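Side-chain contacts in 2-hydroxyisobutanoyl-CoA mutase large subunit (Aquincola tertiaricarbonis, PDB 4R3U), which works with a small cobalamin-binding subunit to interconvert 2-hydroxyisobutyryl-CoA and (S)-3-hydroxybutyryl-CoA: residues M189-A192 against L193-R197; I506-T509 against R510-R513; A514-E518 against A519-A523. One frame throughout, in Å; residues are numbered along the deposited sequence.

Interaction 1 of 3, residues M189-A192 against L193-R197; sequences MYVA and LGEKR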
loop_
_atom_site.group_PDB
_atom_site.type_symbol
_atom_site.label_atom_id
_atom_site.label_comp_id
_atom_site.label_asym_id
_atom_site.label_seq_id
_atom_site.Cartn_x
_atom_site.Cartn_y
_atom_site.Cartn_z
ATOM N N MET A 189 5.157 33.326 20.554
ATOM C CA MET A 189 6.142 32.544 21.308
ATOM C C MET A 189 7.247 32.048 20.415
ATOM O O MET A 189 8.417 32.066 20.833
ATOM C CB MET A 189 5.493 31.358 22.021
ATOM C CG MET A 189 4.759 31.725 23.279
ATOM S SD MET A 189 3.947 30.291 24.013
ATOM C CE MET A 189 3.000 31.090 25.308
ATOM N N TYR A 190 6.882 31.611 19.183
ATOM C CA TYR A 190 7.841 31.128 18.207
ATOM C C TYR A 190 8.805 32.243 17.801
ATOM O O TYR A 190 10.028 32.025 17.781
ATOM C CB TYR A 190 7.126 30.521 16.988
ATOM C CG TYR A 190 8.015 29.631 16.140
ATOM C CD1 TYR A 190 8.360 28.343 16.562
ATOM C CD2 TYR A 190 8.473 30.054 14.897
ATOM C CE1 TYR A 190 9.151 27.505 15.765
ATOM C CE2 TYR A 190 9.272 29.229 14.096
ATOM C CZ TYR A 190 9.609 27.955 14.532
ATOM O OH TYR A 190 10.385 27.144 13.729
ATOM N N VAL A 191 8.243 33.452 17.518
ATOM C CA VAL A 191 8.991 34.647 17.133
ATOM C C VAL A 191 9.919 35.063 18.269
ATOM O O VAL A 191 11.115 35.248 18.032
ATOM C CB VAL A 191 8.067 35.791 16.615
ATOM C CG1 VAL A 191 8.828 37.116 16.449
ATOM C CG2 VAL A 191 7.405 35.391 15.305
ATOM N N ALA A 192 9.385 35.151 19.506
ATOM C CA ALA A 192 10.141 35.467 20.719
ATOM C C ALA A 192 11.299 34.479 20.916
ATOM O O ALA A 192 12.405 34.918 21.233
ATOM C CB ALA A 192 9.217 35.440 21.927
ATOM N N LEU A 193 11.066 33.165 20.675
ATOM C CA LEU A 193 12.089 32.109 20.777
ATOM C C LEU A 193 13.216 32.298 19.729
ATOM O O LEU A 193 14.390 32.210 20.077
ATOM C CB LEU A 193 11.453 30.697 20.672
ATOM C CG LEU A 193 12.407 29.481 20.732
ATOM C CD1 LEU A 193 13.112 29.364 22.072
ATOM C CD2 LEU A 193 11.675 28.206 20.468
ATOM N N GLY A 194 12.827 32.568 18.483
ATOM C CA GLY A 194 13.729 32.810 17.365
ATOM C C GLY A 194 14.633 33.986 17.613
ATOM O O GLY A 194 15.832 33.904 17.340
ATOM N N GLU A 195 14.073 35.069 18.199
ATOM C CA GLU A 195 14.812 36.276 18.570
ATOM C C GLU A 195 15.825 35.965 19.678
ATOM O O GLU A 195 17.007 36.301 19.540
ATOM C CB GLU A 195 13.852 37.411 18.979
ATOM C CG GLU A 195 13.193 38.097 17.788
ATOM C CD GLU A 195 12.091 39.111 18.063
ATOM O OE1 GLU A 195 11.945 40.055 17.252
ATOM O OE2 GLU A 195 11.340 38.935 19.049
ATOM N N LYS A 196 15.362 35.277 20.755
ATOM C CA LYS A 196 16.160 34.851 21.908
ATOM C C LYS A 196 17.368 34.016 21.451
ATOM O O LYS A 196 18.460 34.148 21.989
ATOM C CB LYS A 196 15.281 34.041 22.880
ATOM C CG LYS A 196 15.897 33.864 24.255
ATOM C CD LYS A 196 14.872 33.566 25.329
ATOM C CE LYS A 196 15.544 33.329 26.663
ATOM N NZ LYS A 196 14.559 33.090 27.744
ATOM N N ARG A 197 17.161 33.188 20.434
ATOM C CA ARG A 197 18.161 32.293 19.881
ATOM C C ARG A 197 19.107 32.929 18.916
ATOM O O ARG A 197 20.069 32.279 18.521
ATOM C CB ARG A 197 17.485 31.084 19.238
ATOM C CG ARG A 197 16.940 30.168 20.270
ATOM C CD ARG A 197 16.895 28.843 19.661
ATOM N NE ARG A 197 16.300 27.869 20.555
ATOM C CZ ARG A 197 15.942 26.657 20.165
ATOM N NH1 ARG A 197 16.120 26.280 18.903
ATOM N NH2 ARG A 197 15.421 25.806 21.032
#
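V191 and E195 sit one helical turn apart, and their side chains pass each other at a slant. The branch of V191 that does the touching is CG1, which lies 4.0 Å from E195 OE2. With chi1 at 170° this methyl stands opposite the valine's own N, and that brings it beside the glutamate. E195 sets CG close to its own N and then runs extended. Its CG rests 3.5 Å from V191 O, so the aliphatic part of the glutamate lies against the valine carbonyl. That carbonyl also takes the backbone bond from E195 N, at 3.0 Å. The carboxylate has its charged partner elsewhere: OE2 forms a salt bridge with K548 on helix 540-549.

L193 points its chain another way. Its CB lies 3.3 Å from M189 O, and the side chain packs on L158 and E162 of helix 158-164. The ring of Y190 meets that of F177, with the two planes about perpendicular. The turn thus packs on strand 175-178 through Y190 and on helices 158-164 and 540-549. This is the setting of a helix in a beta-alpha-beta unit of a TIM barrel, here strand 175-178, helix 183-196 and strand 206-208.

Interaction 2 of 3, residues I506-T509 against R510-R513; sequences ISRT and RRVR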
loop_
_atom_site.group_PDB
_atom_site.type_symbol
_atom_site.label_atom_id
_atom_site.label_comp_id
_atom_site.label_asym_id
_atom_site.label_seq_id
_atom_site.Cartn_x
_atom_site.Cartn_y
_atom_site.Cartn_z
ATOM N N ILE A 506 2.203 22.520 35.875
ATOM C CA ILE A 506 1.757 23.621 36.758
ATOM C C ILE A 506 2.960 24.268 37.463
ATOM O O ILE A 506 3.055 25.500 37.520
ATOM C CB ILE A 506 0.667 23.203 37.782
ATOM C CG1 ILE A 506 -0.363 22.153 37.257
ATOM C CG2 ILE A 506 -0.009 24.399 38.465
ATOM C CD1 ILE A 506 -1.292 22.511 36.234
ATOM N N SER A 507 3.901 23.429 37.946
ATOM C CA SER A 507 5.134 23.839 38.619
ATOM C C SER A 507 5.841 24.931 37.834
ATOM O O SER A 507 6.195 25.956 38.424
ATOM C CB SER A 507 6.065 22.645 38.788
ATOM O OG SER A 507 5.520 21.705 39.695
ATOM N N ARG A 508 6.025 24.716 36.500
ATOM C CA ARG A 508 6.669 25.659 35.585
ATOM C C ARG A 508 5.828 26.903 35.344
ATOM O O ARG A 508 6.380 28.004 35.377
ATOM C CB ARG A 508 7.024 24.984 34.258
ATOM C CG ARG A 508 7.727 25.904 33.251
ATOM C CD ARG A 508 8.728 25.167 32.410
ATOM N NE ARG A 508 8.059 24.176 31.577
ATOM C CZ ARG A 508 8.629 23.075 31.119
ATOM N NH1 ARG A 508 7.926 22.207 30.401
ATOM N NH2 ARG A 508 9.894 22.813 31.401
ATOM N N THR A 509 4.512 26.736 35.097
ATOM C CA THR A 509 3.576 27.845 34.862
ATOM C C THR A 509 3.555 28.782 36.071
ATOM O O THR A 509 3.659 30.001 35.885
ATOM C CB THR A 509 2.191 27.332 34.384
ATOM O OG1 THR A 509 2.380 26.675 33.136
ATOM C CG2 THR A 509 1.190 28.452 34.154
ATOM N N ARG A 510 3.487 28.202 37.310
ATOM C CA ARG A 510 3.470 28.933 38.591
ATOM C C ARG A 510 4.757 29.744 38.791
ATOM O O ARG A 510 4.700 30.877 39.299
ATOM C CB ARG A 510 3.278 27.973 39.790
ATOM C CG ARG A 510 1.861 27.428 39.972
ATOM C CD ARG A 510 1.709 26.689 41.294
ATOM N NE ARG A 510 0.423 25.996 41.388
ATOM C CZ ARG A 510 0.115 25.081 42.311
ATOM N NH1 ARG A 510 1.015 24.711 43.218
ATOM N NH2 ARG A 510 -1.086 24.511 42.316
ATOM N N ARG A 511 5.908 29.143 38.402
ATOM C CA ARG A 511 7.250 29.692 38.491
ATOM C C ARG A 511 7.377 30.895 37.557
ATOM O O ARG A 511 7.828 31.959 37.994
ATOM C CB ARG A 511 8.284 28.606 38.127
ATOM C CG ARG A 511 9.732 28.947 38.469
ATOM C CD ARG A 511 10.746 28.191 37.620
ATOM N NE ARG A 511 10.458 28.195 36.177
ATOM C CZ ARG A 511 11.260 28.702 35.246
ATOM N NH1 ARG A 511 12.415 29.262 35.586
ATOM N NH2 ARG A 511 10.914 28.653 33.968
ATOM N N VAL A 512 6.947 30.743 36.288
ATOM C CA VAL A 512 6.973 31.794 35.254
ATOM C C VAL A 512 6.212 33.033 35.749
ATOM O O VAL A 512 6.748 34.150 35.674
ATOM C CB VAL A 512 6.476 31.270 33.869
ATOM C CG1 VAL A 512 6.246 32.408 32.867
ATOM C CG2 VAL A 512 7.439 30.220 33.296
ATOM N N ARG A 513 4.991 32.825 36.301
ATOM C CA ARG A 513 4.156 33.878 36.887
ATOM C C ARG A 513 4.834 34.527 38.098
ATOM O O ARG A 513 4.709 35.741 38.279
ATOM C CB ARG A 513 2.798 33.318 37.325
ATOM C CG ARG A 513 1.883 32.871 36.215
ATOM C CD ARG A 513 0.658 32.262 36.847
ATOM N NE ARG A 513 -0.298 31.711 35.882
ATOM C CZ ARG A 513 -0.929 30.551 36.042
ATOM N NH1 ARG A 513 -0.665 29.784 37.096
ATOM N NH2 ARG A 513 -1.802 30.134 35.137
#
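At I506 a chi1 of -36° carries CG2 to the side opposite the backbone N, which sets it against the chain of R510. R510 runs extended from CG to NE. The two side chains cross at a slant, with I506 CG2 3.4 Å from R510 NE. T509 and R513 form the same i to i+4 pairing three residues further on, and here the methyl is centred over a guanidinium face. With chi1 at -63°, OG1 of T509 stays near its own N and CG2 takes the position opposite that N. The extended arginine then lays its guanidinium flat against this methyl. T509 CG2 stands 3.5 Å above the guanidinium plane of R513, over its centre.

Both pairs lie along helix 501-515, held by the regular backbone bonds. R510 N meets I506 O at 2.7 Å, and R513 N meets T509 O at 3.1 Å. The helix packs against helix 158-164 and the loops near it.

Several polar ends find partners outside these residues. The R513 guanidinium makes salt bridges with D138 and D140, which probably help fix its plane over the methyl. T509 OG1 bonds to D156. R508 reaches E108 and D160, while R511 bonds to E515 further along the helix. R508 NE and R511 NH2 are 5.8 Å apart and do not touch; the acidic partners of each probably offset the repulsion between these like charges.

On the R508 side, V512 CG2 comes 3.2 Å from R508 O, and R508 CG lies 4.3 Å from the same methyl.

Interaction 3 of 3, residues A514-E518 against A519-A523; sequences AERDE and AKVQA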
loop_
_atom_site.group_PDB
_atom_site.type_symbol
_atom_site.label_atom_id
_atom_site.label_comp_id
_atom_site.label_asym_id
_atom_site.label_seq_id
_atom_site.Cartn_x
_atom_site.Cartn_y
_atom_site.Cartn_z
ATOM N N ALA A 514 5.528 33.728 38.937
ATOM C CA ALA A 514 6.217 34.228 40.150
ATOM C C ALA A 514 7.444 35.109 39.815
ATOM O O ALA A 514 7.558 36.212 40.340
ATOM C CB ALA A 514 6.627 33.062 41.042
ATOM N N GLU A 515 8.319 34.627 38.897
ATOM C CA GLU A 515 9.565 35.250 38.425
ATOM C C GLU A 515 9.377 36.524 37.601
ATOM O O GLU A 515 10.309 37.337 37.529
ATOM C CB GLU A 515 10.372 34.238 37.583
ATOM C CG GLU A 515 11.252 33.299 38.395
ATOM C CD GLU A 515 11.938 32.165 37.647
ATOM O OE1 GLU A 515 12.760 31.466 38.284
ATOM O OE2 GLU A 515 11.642 31.953 36.446
ATOM N N ARG A 516 8.201 36.701 36.976
ATOM C CA ARG A 516 7.938 37.841 36.106
ATOM C C ARG A 516 7.643 39.161 36.819
ATOM O O ARG A 516 7.337 39.182 38.025
ATOM C CB ARG A 516 6.827 37.506 35.090
ATOM C CG ARG A 516 5.416 37.720 35.632
ATOM C CD ARG A 516 4.381 37.111 34.724
ATOM N NE ARG A 516 3.047 37.286 35.284
ATOM C CZ ARG A 516 1.953 36.697 34.822
ATOM N NH1 ARG A 516 2.021 35.870 33.789
ATOM N NH2 ARG A 516 0.783 36.924 35.395
ATOM N N ASP A 517 7.735 40.267 36.041
ATOM C CA ASP A 517 7.405 41.627 36.464
ATOM C C ASP A 517 5.897 41.752 36.281
ATOM O O ASP A 517 5.433 42.026 35.172
ATOM C CB ASP A 517 8.158 42.671 35.607
ATOM C CG ASP A 517 8.020 44.122 36.041
ATOM O OD1 ASP A 517 7.225 44.400 36.970
ATOM O OD2 ASP A 517 8.689 44.978 35.438
ATOM N N GLU A 518 5.135 41.484 37.365
ATOM C CA GLU A 518 3.670 41.485 37.374
ATOM C C GLU A 518 3.044 42.795 36.870
ATOM O O GLU A 518 2.155 42.759 36.011
ATOM C CB GLU A 518 3.136 41.101 38.769
ATOM C CG GLU A 518 1.780 40.411 38.734
ATOM C CD GLU A 518 1.668 39.164 37.866
ATOM O OE1 GLU A 518 2.593 38.318 37.892
ATOM O OE2 GLU A 518 0.637 39.030 37.171
ATOM N N ALA A 519 3.542 43.936 37.388
ATOM C CA ALA A 519 3.105 45.287 37.038
ATOM C C ALA A 519 3.216 45.548 35.533
ATOM O O ALA A 519 2.232 45.990 34.944
ATOM C CB ALA A 519 3.915 46.313 37.819
ATOM N N LYS A 520 4.391 45.236 34.914
ATOM C CA LYS A 520 4.667 45.416 33.483
ATOM C C LYS A 520 3.784 44.510 32.610
ATOM O O LYS A 520 3.272 44.978 31.592
ATOM C CB LYS A 520 6.161 45.223 33.181
ATOM C CG LYS A 520 6.573 45.599 31.759
ATOM C CD LYS A 520 7.998 46.163 31.699
ATOM C CE LYS A 520 8.603 46.211 30.303
ATOM N NZ LYS A 520 7.826 47.031 29.324
ATOM N N VAL A 521 3.584 43.233 33.017
ATOM C CA VAL A 521 2.733 42.278 32.312
ATOM C C VAL A 521 1.252 42.742 32.361
ATOM O O VAL A 521 0.574 42.750 31.327
ATOM C CB VAL A 521 2.952 40.808 32.814
ATOM C CG1 VAL A 521 1.904 39.824 32.247
ATOM C CG2 VAL A 521 4.360 40.319 32.489
ATOM N N GLN A 522 0.774 43.164 33.542
ATOM C CA GLN A 522 -0.607 43.647 33.693
ATOM C C GLN A 522 -0.906 44.879 32.860
ATOM O O GLN A 522 -1.976 44.951 32.248
ATOM C CB GLN A 522 -0.993 43.847 35.164
ATOM C CG GLN A 522 -1.120 42.530 35.948
ATOM C CD GLN A 522 -2.032 41.524 35.312
ATOM O OE1 GLN A 522 -3.153 41.827 34.868
ATOM N NE2 GLN A 522 -1.556 40.301 35.241
ATOM N N ALA A 523 0.065 45.812 32.796
ATOM C CA ALA A 523 0.000 47.046 31.999
ATOM C C ALA A 523 -0.047 46.717 30.496
ATOM O O ALA A 523 -0.832 47.317 29.757
ATOM C CB ALA A 523 1.206 47.917 32.301
#
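E518 and Q522 lie side by side and point the same way, with carboxylate and amide planes only 18° apart. Q522 NE2 donates to E518 OE2 at 3.2 Å, meeting it on the anti side and somewhat out of plane. The same oxygen offers its syn lone pair to R516 NH2 at 2.8 Å. R516 NE reaches E518 OE1, also at 2.8 Å, from above the carboxylate plane. This is a side-on salt bridge through two nitrogens, and OE2 is shared between guanidinium and amide.

A chi1 of 85° wedges R516 CG between its own N and carbonyl carbon, and the extended chain then passes V521 at about a right angle. V521 CG1 stands 4.0 Å above one face of the guanidinium, over its centre. V521 CG2 lies 3.9 Å from R516 CD. Below it, D517 holds the N-cap position, and its backbone O accepts from V521 N at 3.1 Å in the first turn of helix 518-532. This is the tight part of the contact. An alanine in place of E518 removes both carboxylate oxygens, which would probably leave R516 NE and NH2 without their acidic mate and the Q522 amide free to turn.

The other side is looser and more exposed. D517 OD2 rests 3.4 Å from K520 CB, but the lysine bends away and its NZ stays 6.5 Å from OD2. The two opposite charges therefore do not pair.

R516 leaves helix 501-515, and helix 518-532 starts two residues on, so the contact is the corner between them. R516 NH1 links this corner to the following helices, by a salt bridge to D555 of helix 553-564 and a hydrogen bond to G550 O, just past helix 540-549.

Interaction 2 lies on helix 501-515, and interaction 3 follows at the end of that helix and the start of helix 518-532. Their centres are 13 Å apart, and they touch by packing where R513 O lies 3.4 Å from E518 OE1. Interaction 1 stands apart, its centre 20 Å from that of interaction 2 and 19 Å from that of interaction 3. Helix 158-164 packs on both interaction 1 and interaction 2. Helix 540-549 packs on interaction 1, and G550 just beyond it bonds to interaction 3. Interaction 1 is a second layer from the substrate: the Y190 side chain is about 6 Å from that of V208, a substrate-binding residue, and about 11 Å from bound 3-hydroxybutanoyl-CoA. Interactions 2 and 3 lie away from the known binding sites.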